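Local coordinates for protein adhesin (Neisseria meningitidis, PDB 5MY7) that inhibits lysozyme and probably takes part in adhesion of the bacterium to host cells, at residues Q40-K45 with I116-C121. Numbering follows the deposited sequence.
Sequences QGKKVK and IVFKDC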
# COMPACT_ATOMS: atom_id res chain seq x y z
N GLN A 40 2.14 4.44 -16.94
CA GLN A 40 2.92 5.63 -17.34
C GLN A 40 4.34 5.62 -16.80
O GLN A 40 4.99 6.67 -16.69
CB GLN A 40 2.23 6.93 -16.91
CG GLN A 40 0.81 7.08 -17.47
CD GLN A 40 -0.03 8.16 -16.78
OE1 GLN A 40 0.44 8.90 -15.89
NE2 GLN A 40 -1.31 8.25 -17.20
N GLY A 41 4.83 4.43 -16.46
CA GLY A 41 6.17 4.32 -15.93
C GLY A 41 6.44 4.88 -14.56
O GLY A 41 7.64 5.06 -14.18
N LYS A 42 5.37 5.14 -13.79
CA LYS A 42 5.61 5.66 -12.45
C LYS A 42 6.21 4.55 -11.58
O LYS A 42 5.87 3.34 -11.71
CB LYS A 42 4.32 6.21 -11.81
CG LYS A 42 3.76 7.42 -12.54
CD LYS A 42 2.71 8.20 -11.76
CE LYS A 42 3.31 8.94 -10.60
NZ LYS A 42 2.24 9.56 -9.71
N LYS A 43 7.06 4.96 -10.66
CA LYS A 43 7.79 4.05 -9.76
C LYS A 43 7.55 4.45 -8.29
O LYS A 43 7.51 5.62 -7.97
CB LYS A 43 9.30 4.08 -10.08
CG LYS A 43 9.60 3.43 -11.43
CD LYS A 43 11.03 3.55 -11.94
CE LYS A 43 11.12 3.01 -13.37
NZ LYS A 43 10.42 3.88 -14.38
N VAL A 44 7.32 3.45 -7.45
CA VAL A 44 7.12 3.71 -6.02
C VAL A 44 7.67 2.57 -5.17
O VAL A 44 7.52 1.38 -5.54
CB VAL A 44 5.59 4.01 -5.72
CG1 VAL A 44 4.67 2.81 -6.00
CG2 VAL A 44 5.40 4.51 -4.28
N LYS A 45 8.27 2.94 -4.02
CA LYS A 45 8.79 2.00 -3.04
C LYS A 45 7.89 2.06 -1.80
O LYS A 45 7.70 3.16 -1.22
CB LYS A 45 10.24 2.38 -2.69
CG LYS A 45 11.02 1.39 -1.86
CD LYS A 45 12.52 1.80 -1.74
CE LYS A 45 12.73 3.14 -0.99
NZ LYS A 45 12.06 3.36 0.38
N ILE A 116 -6.58 8.10 -8.98
CA ILE A 116 -5.66 7.01 -8.83
C ILE A 116 -4.32 7.49 -9.42
O ILE A 116 -4.18 7.65 -10.61
CB ILE A 116 -6.12 5.68 -9.44
CG1 ILE A 116 -7.56 5.32 -8.99
CG2 ILE A 116 -5.18 4.57 -9.07
CD1 ILE A 116 -8.28 4.27 -9.84
N VAL A 117 -3.36 7.79 -8.56
CA VAL A 117 -2.06 8.38 -8.97
C VAL A 117 -0.95 7.33 -9.13
O VAL A 117 0.10 7.64 -9.73
CB VAL A 117 -1.62 9.53 -8.05
CG1 VAL A 117 -2.51 10.75 -8.23
CG2 VAL A 117 -1.53 9.14 -6.60
N PHE A 118 -1.13 6.12 -8.63
CA PHE A 118 -0.26 4.97 -8.94
C PHE A 118 -1.22 3.82 -9.30
O PHE A 118 -1.92 3.28 -8.40
CB PHE A 118 0.65 4.61 -7.75
CG PHE A 118 1.67 5.70 -7.41
CD1 PHE A 118 1.33 6.75 -6.57
CD2 PHE A 118 2.96 5.69 -7.96
CE1 PHE A 118 2.23 7.77 -6.29
CE2 PHE A 118 3.84 6.72 -7.66
CZ PHE A 118 3.49 7.75 -6.84
N LYS A 119 -1.27 3.48 -10.58
CA LYS A 119 -2.32 2.57 -11.12
C LYS A 119 -1.67 1.30 -11.65
O LYS A 119 -0.61 1.35 -12.31
CB LYS A 119 -3.20 3.31 -12.19
CG LYS A 119 -4.40 2.50 -12.62
CD LYS A 119 -5.40 3.37 -13.40
CE LYS A 119 -6.50 2.47 -13.92
NZ LYS A 119 -7.16 1.69 -12.83
N ASP A 120 -2.27 0.14 -11.33
CA ASP A 120 -1.80 -1.15 -11.92
C ASP A 120 -0.31 -1.41 -11.67
O ASP A 120 0.46 -1.78 -12.58
CB ASP A 120 -2.06 -1.24 -13.45
CG ASP A 120 -3.51 -1.32 -13.83
OD1 ASP A 120 -4.39 -1.51 -12.97
OD2 ASP A 120 -3.76 -1.23 -15.06
N CYS A 121 0.07 -1.25 -10.41
CA CYS A 121 1.47 -1.42 -10.01
C CYS A 121 1.83 -2.90 -9.77
O CYS A 121 1.09 -3.61 -9.07
CB CYS A 121 1.75 -0.64 -8.74
SG CYS A 121 1.37 1.11 -8.78
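A cation-pi contact at a classic beta bulge joins K42 to F118, where the turn leading into strand 43-50, and the strand's first residues, meet the bulged edge strand 116-121 of the second sheet. The ammonium NZ of K42 stands over the face of the F118 ring, 3.9 Å from its centroid and only 20° off the ring normal. The same NZ gives a hydrogen bond of 2.9 Å to V117 O, reaching that oxygen from 30° out of the carbonyl plane. A long, flexible lysine suits both tasks: its chain bends at chi3 (70°) and crosses the phenylalanine at about a right angle. This brings CE of K42 over the same face in an off-centre CH-pi contact, 4.2 Å from the F118 centroid. V44 covers the opposite face with CG2, and its CB comes to 3.8 Å from F118 CE2, so the aromatic is held between a charged tip and a branched aliphatic group.

In this ACP-like domain two four-stranded antiparallel sheets pack together. At the bulge V117 and F118 share the single partner I109 on strand 107-110, and the strand bends there; the ring of F118 also rests on I109 and C38. C38 forms the disulfide with C121, which ties the second sheet to the chain just after strand 31-37. Flat, apolar phenylalanine fits this buried position between the sheets, and V44, buried as well, packs on Y36 and A61 of its own sheet. At the turn, G41 adopts a positive phi, readily reached without a side chain, and its carbonyl oxygen accepts a hydrogen bond of 3.0 Å from K43 NZ.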